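Local coordinates for exotoxin type A (Streptococcus pyogenes phage T12, PDB 1FNU), which probably acts as a superantigen toxin, which in this family means bridging MHC class II molecules and T-cell receptors to overstimulate T cells, at residues V81-L86 and S96-G101; E107-E112 and K137-A142; P114-V119 and D132-K137. All blocks are in the same frame, centred on the assembly; numbering follows the deposited sequence.

Interaction 1. Residues V81-L86 and S96-G101; sequences VEYYHL and SACIYG
Tyr-83 and Cys-98 meet twice, through their backbones and again through their side chains. The backbone part is a single antiparallel hydrogen-bonded pair: Tyr-83 N donates to Cys-98 O at 3.0 Å with an N-H...O angle of 161°, and Cys-98 N returns a bond to Tyr-83 O, also at 3.0 Å. Water carries the pairing further along the chains. One molecule donates to Val-81 O and accepts from Tyr-100 N, while a second accepts from Tyr-83 OH at 2.6 Å and donates to Ile-99 O. Through this second water the Tyr-83 hydroxyl is linked to the backbone of strand 96-105.

This is the base of the disulfide loop of the OB-fold domain, closed by the bond from Cys-98 to Cys-87; residues 81-86 run into that loop, and strand 96-105 leads out of it. Near the end of residues 81-86, His-85 ND1 is hydrogen-bonded to Glu-94 of a second subunit.

Aromatic contacts fill the side facing helix 194-197. With CG set between its own backbone N and carbonyl carbon (chi1 68°), the Tyr-83 ring folds back over the strand, and Cys-98 CB makes a CH-pi contact over one face, 3.7 Å from the ring centroid. The sulfur lies more obliquely. The planes of the Tyr-100 and Tyr-83 rings are within 17° of parallel, but the rings are slid apart and barely overlap; Tyr-83 CE1 and Tyr-100 CE2 are 3.5 Å apart. The Tyr-100 hydroxyl is hydrogen-bonded to Ser-195. Tyr-84 instead offers its ring edge, CD1 lying 3.3 Å from Ser-96 O, and CE1 packs against Ala-97 CB at 3.9 Å.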
ATOM      1  N   VAL A  81       1.212  -0.640 -21.934  1.00 16.64           N
ATOM      2  CA  VAL A  81       1.035  -1.964 -21.307  1.00 16.65           C
ATOM      3  C   VAL A  81       0.741  -1.614 -19.835  1.00 16.49           C
ATOM      4  O   VAL A  81       1.619  -1.149 -19.152  1.00 16.64           O
ATOM      5  CB  VAL A  81       2.387  -2.780 -21.445  1.00 16.61           C
ATOM      6  CG1 VAL A  81       2.291  -4.187 -20.743  1.00 16.62           C
ATOM      7  CG2 VAL A  81       2.730  -2.884 -22.949  1.00 16.61           C
ATOM      8  N   GLU A  82      -0.478  -1.795 -19.379  1.00 16.24           N
ATOM      9  CA  GLU A  82      -0.804  -1.409 -18.038  1.00 16.25           C
ATOM     10  C   GLU A  82      -0.644  -2.464 -16.941  1.00 16.15           C
ATOM     11  O   GLU A  82      -0.671  -3.653 -17.242  1.00 16.12           O
ATOM     12  CB  GLU A  82      -2.225  -0.833 -17.957  1.00 16.39           C
ATOM     13  CG  GLU A  82      -3.325  -1.809 -17.960  1.00 17.19           C
ATOM     14  CD  GLU A  82      -3.414  -2.706 -19.195  1.00 17.43           C
ATOM     15  OE1 GLU A  82      -2.697  -2.598 -20.216  1.00 18.07           O
ATOM     16  OE2 GLU A  82      -4.271  -3.556 -19.205  1.00 18.28           O
ATOM     17  N   TYR A  83      -0.466  -1.963 -15.716  1.00 16.01           N
ATOM     18  CA  TYR A  83      -0.392  -2.755 -14.486  1.00 16.15           C
ATOM     19  C   TYR A  83      -1.277  -2.107 -13.430  1.00 16.33           C
ATOM     20  O   TYR A  83      -1.562  -0.886 -13.439  1.00 16.19           O
ATOM     21  CB  TYR A  83       1.029  -2.877 -13.900  1.00 15.81           C
ATOM     22  CG  TYR A  83       1.615  -1.601 -13.350  1.00 15.66           C
ATOM     23  CD1 TYR A  83       2.244  -0.689 -14.203  1.00 15.67           C
ATOM     24  CD2 TYR A  83       1.562  -1.302 -11.998  1.00 15.37           C
ATOM     25  CE1 TYR A  83       2.825   0.527 -13.716  1.00 15.65           C
ATOM     26  CE2 TYR A  83       2.171  -0.062 -11.483  1.00 15.68           C
ATOM     27  CZ  TYR A  83       2.787   0.821 -12.380  1.00 15.56           C
ATOM     28  OH  TYR A  83       3.365   1.966 -11.894  1.00 15.62           O
ATOM     29  N   TYR A  84      -1.695  -2.968 -12.502  1.00 16.71           N
ATOM     30  CA  TYR A  84      -2.591  -2.628 -11.405  1.00 17.02           C
ATOM     31  C   TYR A  84      -1.926  -2.725 -10.034  1.00 16.89           C
ATOM     32  O   TYR A  84      -2.046  -1.806  -9.199  1.00 16.83           O
ATOM     33  CB  TYR A  84      -3.807  -3.601 -11.471  1.00 17.50           C
ATOM     34  CG  TYR A  84      -4.561  -3.424 -12.768  1.00 18.10           C
ATOM     35  CD1 TYR A  84      -5.411  -2.346 -12.917  1.00 18.46           C
ATOM     36  CD2 TYR A  84      -4.375  -4.264 -13.853  1.00 18.46           C
ATOM     37  CE1 TYR A  84      -6.045  -2.096 -14.049  1.00 18.74           C
ATOM     38  CE2 TYR A  84      -5.043  -3.987 -15.061  1.00 18.80           C
ATOM     39  CZ  TYR A  84      -5.868  -2.895 -15.103  1.00 18.89           C
ATOM     40  OH  TYR A  84      -6.627  -2.557 -16.203  1.00 19.92           O
ATOM     41  N   HIS A  85      -1.281  -3.862  -9.815  1.00 16.71           N
ATOM     42  CA  HIS A  85      -0.554  -4.119  -8.548  1.00 16.52           C
ATOM     43  C   HIS A  85       0.521  -3.035  -8.365  1.00 16.61           C
ATOM     44  O   HIS A  85       1.387  -2.890  -9.269  1.00 16.56           O
ATOM     45  CB  HIS A  85       0.119  -5.454  -8.604  1.00 16.31           C
ATOM     46  CG  HIS A  85       0.754  -5.820  -7.292  1.00 16.42           C
ATOM     47  ND1 HIS A  85       2.043  -6.293  -7.211  1.00 16.19           N
ATOM     48  CD2 HIS A  85       0.317  -5.694  -6.012  1.00 16.45           C
ATOM     49  CE1 HIS A  85       2.387  -6.438  -5.938  1.00 16.43           C
ATOM     50  NE2 HIS A  85       1.366  -6.076  -5.188  1.00 16.52           N
ATOM     51  N   LEU A  86       0.465  -2.305  -7.233  1.00 16.51           N
ATOM     52  CA  LEU A  86       1.373  -1.194  -6.871  1.00 16.74           C
ATOM     53  C   LEU A  86       1.224   0.065  -7.800  1.00 16.83           C
ATOM     54  O   LEU A  86       2.144   0.873  -7.959  1.00 16.47           O
ATOM     55  CB  LEU A  86       2.845  -1.608  -6.886  1.00 16.74           C
ATOM     56  CG  LEU A  86       3.104  -2.879  -6.072  1.00 16.80           C
ATOM     57  CD1 LEU A  86       4.595  -3.286  -6.124  1.00 16.69           C
ATOM     58  CD2 LEU A  86       2.574  -2.572  -4.575  1.00 17.13           C
ATOM     59  N   SER A  96      -7.908   2.384 -10.677  1.00 16.48           N
ATOM     60  CA  SER A  96      -6.913   2.969 -11.589  1.00 16.55           C
ATOM     61  C   SER A  96      -6.022   1.944 -12.287  1.00 16.40           C
ATOM     62  O   SER A  96      -6.031   0.774 -11.911  1.00 16.31           O
ATOM     63  CB  SER A  96      -6.073   4.062 -10.880  1.00 16.62           C
ATOM     64  OG  SER A  96      -5.742   3.700  -9.570  1.00 17.17           O
ATOM     65  N   ALA A  97      -5.326   2.398 -13.330  1.00 16.39           N
ATOM     66  CA  ALA A  97      -4.398   1.631 -14.153  1.00 16.39           C
ATOM     67  C   ALA A  97      -3.187   2.539 -14.325  1.00 16.38           C
ATOM     68  O   ALA A  97      -3.326   3.749 -14.319  1.00 16.37           O
ATOM     69  CB  ALA A  97      -5.031   1.339 -15.535  1.00 16.18           C
ATOM     70  N   CYS A  98      -1.998   1.934 -14.490  1.00 16.54           N
ATOM     71  CA  CYS A  98      -0.777   2.677 -14.629  1.00 16.62           C
ATOM     72  C   CYS A  98       0.061   2.172 -15.768  1.00 16.66           C
ATOM     73  O   CYS A  98       0.041   1.004 -16.094  1.00 16.77           O
ATOM     74  CB  CYS A  98       0.073   2.595 -13.343  1.00 16.54           C
ATOM     75  SG  CYS A  98      -0.487   3.505 -11.841  1.00 16.73           S
ATOM     76  N   ILE A  99       0.784   3.099 -16.370  1.00 16.88           N
ATOM     77  CA  ILE A  99       1.724   2.804 -17.443  1.00 17.14           C
ATOM     78  C   ILE A  99       2.999   3.664 -17.295  1.00 17.25           C
ATOM     79  O   ILE A  99       3.088   4.565 -16.463  1.00 17.26           O
ATOM     80  CB  ILE A  99       1.102   3.082 -18.880  1.00 17.05           C
ATOM     81  CG1 ILE A  99       0.761   4.603 -19.112  1.00 16.96           C
ATOM     82  CG2 ILE A  99      -0.187   2.261 -19.102  1.00 17.14           C
ATOM     83  CD1 ILE A  99       0.501   4.901 -20.651  1.00 17.05           C
ATOM     84  N   TYR A 100       4.002   3.332 -18.099  1.00 17.51           N
ATOM     85  CA  TYR A 100       5.214   4.106 -18.140  1.00 17.81           C
ATOM     86  C   TYR A 100       5.264   4.557 -19.607  1.00 18.19           C
ATOM     87  O   TYR A 100       4.859   3.813 -20.532  1.00 18.05           O
ATOM     88  CB  TYR A 100       6.430   3.287 -17.783  1.00 17.67           C
ATOM     89  CG  TYR A 100       6.553   3.022 -16.294  1.00 17.56           C
ATOM     90  CD1 TYR A 100       7.169   3.936 -15.418  1.00 17.53           C
ATOM     91  CD2 TYR A 100       6.040   1.839 -15.767  1.00 17.52           C
ATOM     92  CE1 TYR A 100       7.269   3.653 -14.035  1.00 17.58           C
ATOM     93  CE2 TYR A 100       6.119   1.542 -14.429  1.00 17.39           C
ATOM     94  CZ  TYR A 100       6.715   2.417 -13.582  1.00 17.42           C
ATOM     95  OH  TYR A 100       6.797   2.047 -12.307  1.00 17.69           O
ATOM     96  N   GLY A 101       5.668   5.813 -19.778  1.00 18.54           N
ATOM     97  CA  GLY A 101       5.723   6.413 -21.098  1.00 19.01           C
ATOM     98  C   GLY A 101       4.457   6.275 -21.914  1.00 19.34           C
ATOM     99  O   GLY A 101       3.348   6.549 -21.423  1.00 19.27           O
TER
HETATM  100  O   HOH W   1       3.826   0.882 -19.388  1.00 10.82           O
HETATM  101  O   HOH W   2       3.125   4.025 -13.500  1.00 18.85           O

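Interaction 2. Residues E107-E112 and K137-A142; sequences EGNHLE and KKMVTA
Asn-109 meets Met-139 with both ends of its amide, in the way one backbone pairs with another. OD1 accepts from Met-139 N at 2.9 Å, and ND2 donates to Met-139 O at 3.1 Å, the acceptor lying close to the amide plane. With CG anti to the backbone N (chi1 -174°), the amide extends across the gap, and the two bonds fix its rotation. Its own carbonyl is used as well: Lys-138 N donates to Asn-109 O at 2.7 Å in a nearly straight bond (169°).

The side-chain pairing thus continues past the antiparallel, non-hydrogen-bonded pair His-110 and Lys-137, spanning the place where strand 110-123 begins and short strand 139-141 follows the corner at the end of the hairpin. Strand 139-141 then runs into helix 142-157, whose N-cap, Thr-141, accepts from Glu-144 N.

The two lysines divide their work. Lys-138, extended beyond CG, slides past Asn-109, and its NZ donates a hydrogen bond to Gly-108 O at 2.8 Å, from above the carbonyl plane; Leu-111 CG rests 3.9 Å from Lys-138 CG. Lys-137 lays CB 3.3 Å from Asn-109 ND2, while its ammonium group forms a salt bridge with Glu-144.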
ATOM      1  N   GLU A 107      -1.586  15.924 -32.674  1.00 31.52           N
ATOM      2  CA  GLU A 107      -1.530  16.794 -33.899  1.00 32.37           C
ATOM      3  C   GLU A 107      -0.673  16.335 -35.097  1.00 32.70           C
ATOM      4  O   GLU A 107       0.539  16.395 -35.001  1.00 32.78           O
ATOM      5  CB  GLU A 107      -1.036  18.205 -33.488  1.00 32.70           C
ATOM      6  CG  GLU A 107      -1.801  19.411 -34.125  1.00 33.31           C
ATOM      7  CD  GLU A 107      -1.328  20.754 -33.531  1.00 33.55           C
ATOM      8  OE1 GLU A 107      -0.146  21.125 -33.766  1.00 33.75           O
ATOM      9  OE2 GLU A 107      -2.126  21.418 -32.807  1.00 33.89           O
ATOM     10  N   GLY A 108      -1.317  15.971 -36.217  1.00 33.26           N
ATOM     11  CA  GLY A 108      -0.670  15.525 -37.454  1.00 33.88           C
ATOM     12  C   GLY A 108       0.327  14.373 -37.325  1.00 34.38           C
ATOM     13  O   GLY A 108       1.327  14.298 -38.054  1.00 34.49           O
ATOM     14  N   ASN A 109       0.087  13.469 -36.393  1.00 34.81           N
ATOM     15  CA  ASN A 109       1.036  12.376 -36.217  1.00 35.28           C
ATOM     16  C   ASN A 109       0.462  11.115 -36.778  1.00 35.70           C
ATOM     17  O   ASN A 109       1.084  10.069 -36.710  1.00 35.66           O
ATOM     18  CB  ASN A 109       1.350  12.148 -34.759  1.00 35.09           C
ATOM     19  CG  ASN A 109       2.419  11.147 -34.584  1.00 35.04           C
ATOM     20  OD1 ASN A 109       3.527  11.317 -35.105  1.00 34.88           O
ATOM     21  ND2 ASN A 109       2.125  10.086 -33.854  1.00 34.90           N
ATOM     22  N   HIS A 110      -0.729  11.266 -37.356  1.00 36.28           N
ATOM     23  CA  HIS A 110      -1.480  10.189 -37.940  1.00 36.93           C
ATOM     24  C   HIS A 110      -1.066   9.955 -39.422  1.00 37.27           C
ATOM     25  O   HIS A 110      -0.469  10.816 -40.115  1.00 37.30           O
ATOM     26  CB  HIS A 110      -2.982  10.494 -37.781  1.00 37.09           C
ATOM     27  CG  HIS A 110      -3.899   9.397 -38.227  1.00 37.42           C
ATOM     28  ND1 HIS A 110      -4.415   8.452 -37.360  1.00 37.61           N
ATOM     29  CD2 HIS A 110      -4.456   9.135 -39.437  1.00 37.53           C
ATOM     30  CE1 HIS A 110      -5.250   7.661 -38.015  1.00 37.63           C
ATOM     31  NE2 HIS A 110      -5.294   8.055 -39.276  1.00 37.65           N
ATOM     32  N   LEU A 111      -1.362   8.742 -39.863  1.00 37.63           N
ATOM     33  CA  LEU A 111      -1.039   8.251 -41.189  1.00 37.99           C
ATOM     34  C   LEU A 111      -2.297   7.715 -41.878  1.00 38.23           C
ATOM     35  O   LEU A 111      -3.069   6.940 -41.255  1.00 38.31           O
ATOM     36  CB  LEU A 111      -0.024   7.107 -41.072  1.00 37.88           C
ATOM     37  CG  LEU A 111       1.470   7.322 -40.857  1.00 37.87           C
ATOM     38  CD1 LEU A 111       2.086   5.960 -40.489  1.00 37.76           C
ATOM     39  CD2 LEU A 111       2.104   7.965 -42.083  1.00 37.63           C
ATOM     40  N   GLU A 112      -2.501   8.097 -43.151  1.00 38.53           N
ATOM     41  CA  GLU A 112      -3.679   7.593 -43.891  1.00 38.82           C
ATOM     42  C   GLU A 112      -3.742   6.057 -43.837  1.00 38.79           C
ATOM     43  O   GLU A 112      -4.744   5.463 -43.450  1.00 38.84           O
ATOM     44  CB  GLU A 112      -3.660   8.028 -45.385  1.00 39.08           C
ATOM     45  CG  GLU A 112      -3.809   9.552 -45.701  1.00 39.52           C
ATOM     46  CD  GLU A 112      -5.099  10.257 -45.122  1.00 39.68           C
ATOM     47  OE1 GLU A 112      -6.225   9.703 -45.228  1.00 39.89           O
ATOM     48  OE2 GLU A 112      -4.964  11.395 -44.595  1.00 39.75           O
ATOM     49  N   LYS A 137       0.710   5.693 -36.392  1.00 31.98           N
ATOM     50  CA  LYS A 137       1.513   6.870 -36.059  1.00 31.49           C
ATOM     51  C   LYS A 137       2.828   7.077 -36.805  1.00 31.23           C
ATOM     52  O   LYS A 137       3.608   6.139 -37.045  1.00 31.23           O
ATOM     53  CB  LYS A 137       1.850   6.878 -34.551  1.00 31.33           C
ATOM     54  CG  LYS A 137       0.641   6.875 -33.602  1.00 31.14           C
ATOM     55  CD  LYS A 137       1.110   6.883 -32.100  1.00 30.81           C
ATOM     56  CE  LYS A 137      -0.056   6.705 -31.148  1.00 30.49           C
ATOM     57  NZ  LYS A 137      -0.584   5.298 -31.197  1.00 30.28           N
ATOM     58  N   LYS A 138       3.096   8.340 -37.135  1.00 30.86           N
ATOM     59  CA  LYS A 138       4.328   8.729 -37.810  1.00 30.45           C
ATOM     60  C   LYS A 138       5.488   8.518 -36.832  1.00 30.00           C
ATOM     61  O   LYS A 138       6.521   7.931 -37.181  1.00 29.80           O
ATOM     62  CB  LYS A 138       4.247  10.199 -38.233  1.00 30.66           C
ATOM     63  CG  LYS A 138       3.106  10.472 -39.300  1.00 30.94           C
ATOM     64  CD  LYS A 138       2.885  11.998 -39.551  1.00 31.22           C
ATOM     65  CE  LYS A 138       1.798  12.374 -40.575  1.00 31.49           C
ATOM     66  NZ  LYS A 138       1.962  13.882 -40.734  1.00 31.81           N
ATOM     67  N   MET A 139       5.317   9.057 -35.625  1.00 29.44           N
ATOM     68  CA  MET A 139       6.288   8.886 -34.562  1.00 28.81           C
ATOM     69  C   MET A 139       5.559   8.004 -33.510  1.00 28.24           C
ATOM     70  O   MET A 139       4.553   8.410 -32.860  1.00 28.22           O
ATOM     71  CB  MET A 139       6.742  10.230 -33.950  1.00 29.26           C
ATOM     72  CG  MET A 139       7.556  11.178 -34.837  1.00 29.69           C
ATOM     73  SD  MET A 139       9.175  10.696 -35.586  1.00 30.66           S
ATOM     74  CE  MET A 139      10.387  10.337 -34.286  1.00 30.09           C
ATOM     75  N   VAL A 140       6.063   6.789 -33.360  1.00 27.31           N
ATOM     76  CA  VAL A 140       5.428   5.828 -32.457  1.00 26.38           C
ATOM     77  C   VAL A 140       6.337   5.482 -31.311  1.00 25.69           C
ATOM     78  O   VAL A 140       7.562   5.469 -31.498  1.00 25.56           O
ATOM     79  CB  VAL A 140       5.182   4.560 -33.212  1.00 26.38           C
ATOM     80  CG1 VAL A 140       4.296   4.864 -34.335  1.00 26.47           C
ATOM     81  CG2 VAL A 140       6.442   4.069 -33.800  1.00 26.27           C
ATOM     82  N   THR A 141       5.794   5.216 -30.127  1.00 24.78           N
ATOM     83  CA  THR A 141       6.727   4.831 -29.072  1.00 24.06           C
ATOM     84  C   THR A 141       7.231   3.424 -29.335  1.00 23.53           C
ATOM     85  O   THR A 141       6.567   2.651 -29.961  1.00 23.33           O
ATOM     86  CB  THR A 141       6.126   4.845 -27.618  1.00 23.97           C
ATOM     87  OG1 THR A 141       5.194   3.782 -27.473  1.00 23.85           O
ATOM     88  CG2 THR A 141       5.437   6.194 -27.322  1.00 23.83           C
ATOM     89  N   ALA A 142       8.462   3.139 -28.899  1.00 23.25           N
ATOM     90  CA  ALA A 142       9.033   1.783 -29.008  1.00 22.83           C
ATOM     91  C   ALA A 142       8.019   0.846 -28.224  1.00 22.52           C
ATOM     92  O   ALA A 142       7.701  -0.302 -28.631  1.00 22.47           O
ATOM     93  CB  ALA A 142      10.408   1.779 -28.321  1.00 22.85           C
TER

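Interaction 3. Residues P114-V119 and D132-K137; sequences PKKIVV and DIETNK
Glu-134 lies alongside Pro-114 and Lys-116, on the outer face of the hairpin formed by strands 110-123 and 126-135. Its CB sits near Lys-115 O and Pro-114 CB. One atom further on, CG meets Lys-116 CG at 3.9 Å, methylene against methylene. The carboxylate carbon CD then turns to Pro-114 CB, 3.7 Å away, and OE2 comes to 3.0 Å from Pro-114 CB, a short contact. With CD anti to CA (chi2 -173°), the Glu-134 chain runs straight out beside the proline ring, pointing the same way. Asn-136 OD1 touches the neighbouring ring carbon.

Beneath these side chains the backbones pair in antiparallel fashion. Lys-115 and Thr-135 form one hydrogen-bonded pair and Ile-117 and Ile-133 the next; the bond from Ile-117 N to Ile-133 O, at 2.9 Å, is the straightest of the four (172°). Such hairpins open the beta-grasp fold, in which the sheet wraps a helix, here 142-157. Accordingly Ile-117 and Ile-133 point to the other face: the Val-119 and Ile-133 side chains cross at about a right angle, CG2 of Val-119 lying 3.9 Å from CG2 of Ile-133, and Ile-133 packs on Leu-145 and Val-149 of the helix. Thr-135 OG1 accepts from Lys-137 N in an ST turn and is also hydrogen-bonded to the Glu-144 carboxylate.

On the outer face Lys-116 NZ stands 5.0 Å from Asp-132 OD2, too distant for a salt bridge but probably close enough for mild attraction. The hairpin is largely amphipathic: Ile-133 and Val-119 pack on the helix, while Lys-116, Asp-132 and Glu-134 carry charge outside, though Lys-115 and Thr-135 share the isoleucine side.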
ATOM      1  N   PRO A 114      -1.927   2.442 -42.420  1.00 38.56           N
ATOM      2  CA  PRO A 114      -0.978   1.943 -41.411  1.00 38.44           C
ATOM      3  C   PRO A 114       0.420   1.673 -42.001  1.00 38.40           C
ATOM      4  O   PRO A 114       0.533   1.145 -43.106  1.00 38.37           O
ATOM      5  CB  PRO A 114      -1.660   0.649 -40.929  1.00 38.46           C
ATOM      6  CG  PRO A 114      -3.097   1.009 -40.951  1.00 38.54           C
ATOM      7  CD  PRO A 114      -3.186   1.670 -42.360  1.00 38.53           C
ATOM      8  N   LYS A 115       1.477   2.032 -41.278  1.00 38.28           N
ATOM      9  CA  LYS A 115       2.812   1.774 -41.768  1.00 38.23           C
ATOM     10  C   LYS A 115       2.982   0.311 -41.394  1.00 38.20           C
ATOM     11  O   LYS A 115       2.569  -0.113 -40.313  1.00 38.25           O
ATOM     12  CB  LYS A 115       3.840   2.678 -41.057  1.00 38.31           C
ATOM     13  CG  LYS A 115       5.075   3.014 -41.881  1.00 38.41           C
ATOM     14  CD  LYS A 115       5.946   1.780 -42.095  1.00 38.43           C
ATOM     15  CE  LYS A 115       6.531   1.664 -43.517  1.00 38.38           C
ATOM     16  NZ  LYS A 115       7.733   2.440 -43.919  1.00 38.46           N
ATOM     17  N   LYS A 116       3.477  -0.491 -42.314  1.00 38.05           N
ATOM     18  CA  LYS A 116       3.659  -1.886 -42.009  1.00 37.90           C
ATOM     19  C   LYS A 116       5.138  -2.047 -41.723  1.00 37.74           C
ATOM     20  O   LYS A 116       5.983  -1.577 -42.468  1.00 37.63           O
ATOM     21  CB  LYS A 116       3.177  -2.806 -43.174  1.00 38.00           C
ATOM     22  CG  LYS A 116       1.624  -3.032 -43.213  1.00 38.10           C
ATOM     23  CD  LYS A 116       1.121  -4.319 -43.963  1.00 38.33           C
ATOM     24  CE  LYS A 116       1.199  -4.232 -45.525  1.00 38.45           C
ATOM     25  NZ  LYS A 116       0.937  -5.574 -46.251  1.00 38.58           N
ATOM     26  N   ILE A 117       5.479  -2.688 -40.617  1.00 37.53           N
ATOM     27  CA  ILE A 117       6.896  -2.847 -40.342  1.00 37.35           C
ATOM     28  C   ILE A 117       7.236  -4.324 -40.236  1.00 37.21           C
ATOM     29  O   ILE A 117       6.626  -5.081 -39.455  1.00 37.25           O
ATOM     30  CB  ILE A 117       7.280  -2.085 -39.054  1.00 37.35           C
ATOM     31  CG1 ILE A 117       6.817  -0.617 -39.187  1.00 37.34           C
ATOM     32  CG2 ILE A 117       8.755  -2.222 -38.785  1.00 37.25           C
ATOM     33  CD1 ILE A 117       7.155   0.211 -37.986  1.00 37.40           C
ATOM     34  N   VAL A 118       8.187  -4.754 -41.048  1.00 36.93           N
ATOM     35  CA  VAL A 118       8.601  -6.153 -41.041  1.00 36.64           C
ATOM     36  C   VAL A 118       9.500  -6.446 -39.839  1.00 36.42           C
ATOM     37  O   VAL A 118      10.457  -5.708 -39.566  1.00 36.50           O
ATOM     38  CB  VAL A 118       9.275  -6.497 -42.388  1.00 36.60           C
ATOM     39  CG1 VAL A 118      10.311  -7.583 -42.221  1.00 36.55           C
ATOM     40  CG2 VAL A 118       8.165  -6.900 -43.378  1.00 36.55           C
ATOM     41  N   VAL A 119       9.153  -7.500 -39.085  1.00 36.12           N
ATOM     42  CA  VAL A 119       9.917  -7.850 -37.888  1.00 35.78           C
ATOM     43  C   VAL A 119      10.767  -9.075 -38.121  1.00 35.65           C
ATOM     44  O   VAL A 119      10.244 -10.134 -38.399  1.00 35.59           O
ATOM     45  CB  VAL A 119       8.951  -8.078 -36.658  1.00 35.73           C
ATOM     46  CG1 VAL A 119       9.732  -8.516 -35.445  1.00 35.49           C
ATOM     47  CG2 VAL A 119       8.164  -6.794 -36.355  1.00 35.55           C
ATOM     48  N   ASP A 132       4.736  -9.081 -39.789  1.00 34.63           N
ATOM     49  CA  ASP A 132       4.465  -7.668 -39.848  1.00 34.62           C
ATOM     50  C   ASP A 132       3.685  -7.181 -38.606  1.00 34.43           C
ATOM     51  O   ASP A 132       2.827  -7.884 -38.097  1.00 34.37           O
ATOM     52  CB  ASP A 132       3.546  -7.333 -41.053  1.00 34.87           C
ATOM     53  CG  ASP A 132       4.156  -7.670 -42.405  1.00 35.18           C
ATOM     54  OD1 ASP A 132       5.205  -7.063 -42.762  1.00 35.33           O
ATOM     55  OD2 ASP A 132       3.561  -8.534 -43.113  1.00 35.48           O
ATOM     56  N   ILE A 133       4.018  -5.978 -38.137  1.00 34.27           N
ATOM     57  CA  ILE A 133       3.218  -5.326 -37.096  1.00 34.15           C
ATOM     58  C   ILE A 133       2.839  -4.050 -37.884  1.00 34.08           C
ATOM     59  O   ILE A 133       3.336  -3.828 -39.003  1.00 34.00           O
ATOM     60  CB  ILE A 133       3.990  -5.005 -35.777  1.00 34.00           C
ATOM     61  CG1 ILE A 133       5.186  -4.111 -36.039  1.00 34.06           C
ATOM     62  CG2 ILE A 133       4.483  -6.279 -35.154  1.00 34.04           C
ATOM     63  CD1 ILE A 133       5.767  -3.518 -34.775  1.00 34.07           C
ATOM     64  N   GLU A 134       1.953  -3.241 -37.317  1.00 34.04           N
ATOM     65  CA  GLU A 134       1.442  -2.034 -37.974  1.00 33.95           C
ATOM     66  C   GLU A 134       1.165  -0.977 -36.959  1.00 33.66           C
ATOM     67  O   GLU A 134       0.722  -1.307 -35.878  1.00 33.59           O
ATOM     68  CB  GLU A 134       0.062  -2.249 -38.554  1.00 34.22           C
ATOM     69  CG  GLU A 134      -0.143  -3.095 -39.709  1.00 34.60           C
ATOM     70  CD  GLU A 134      -1.612  -2.948 -40.115  1.00 34.91           C
ATOM     71  OE1 GLU A 134      -2.501  -3.418 -39.370  1.00 35.01           O
ATOM     72  OE2 GLU A 134      -1.889  -2.295 -41.154  1.00 35.19           O
ATOM     73  N   THR A 135       1.343   0.277 -37.358  1.00 33.39           N
ATOM     74  CA  THR A 135       1.026   1.429 -36.521  1.00 33.19           C
ATOM     75  C   THR A 135       0.394   2.526 -37.385  1.00 33.20           C
ATOM     76  O   THR A 135       0.678   2.615 -38.582  1.00 33.26           O
ATOM     77  CB  THR A 135       2.263   2.020 -35.826  1.00 33.12           C
ATOM     78  OG1 THR A 135       1.866   3.170 -35.101  1.00 32.94           O
ATOM     79  CG2 THR A 135       3.360   2.447 -36.823  1.00 32.96           C
ATOM     80  N   ASN A 136      -0.456   3.343 -36.767  1.00 33.11           N
ATOM     81  CA  ASN A 136      -1.136   4.462 -37.417  1.00 32.98           C
ATOM     82  C   ASN A 136      -0.375   5.761 -37.149  1.00 32.60           C
ATOM     83  O   ASN A 136      -0.765   6.809 -37.650  1.00 32.68           O
ATOM     84  CB  ASN A 136      -2.567   4.636 -36.878  1.00 33.33           C
ATOM     85  CG  ASN A 136      -3.444   3.373 -37.030  1.00 33.67           C
ATOM     86  OD1 ASN A 136      -3.452   2.720 -38.067  1.00 33.95           O
ATOM     87  ND2 ASN A 136      -4.210   3.055 -35.993  1.00 33.94           N
ATOM     88  N   LYS A 137       0.710   5.693 -36.392  1.00 31.98           N
ATOM     89  CA  LYS A 137       1.513   6.870 -36.059  1.00 31.49           C
ATOM     90  C   LYS A 137       2.828   7.077 -36.805  1.00 31.23           C
ATOM     91  O   LYS A 137       3.608   6.139 -37.045  1.00 31.23           O
ATOM     92  CB  LYS A 137       1.850   6.878 -34.551  1.00 31.33           C
ATOM     93  CG  LYS A 137       0.641   6.875 -33.602  1.00 31.14           C
ATOM     94  CD  LYS A 137       1.110   6.883 -32.100  1.00 30.81           C
ATOM     95  CE  LYS A 137      -0.056   6.705 -31.148  1.00 30.49           C
ATOM     96  NZ  LYS A 137      -0.584   5.298 -31.197  1.00 30.28           N
TER

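How the interactions relate
Interaction 1 is a buried contact of the OB-fold domain, whereas interactions 2 and 3 are both partly buried and lie on one side of the chain's centre, with interaction 3 opposite interaction 1; the centres of 1 and 3 are about 25 Å apart. Interactions 2 and 3 share Lys-137 and strand 110-123, interaction 3 being nested within the chain loop that interaction 2 closes, and they touch where Val-140 meets Thr-135 and Leu-111 meets Asn-136. Chemistry follows place. In 81-86 with 96-101, slid-apart tyrosine rings, a disulfide cysteine and water fill an interior; in 107-112 with 137-142, side-chain amide and ammonium groups satisfy backbone atoms at a corner; in 114-119 with 132-137, regular sheet bonding divides a mainly apolar face from a mainly charged one.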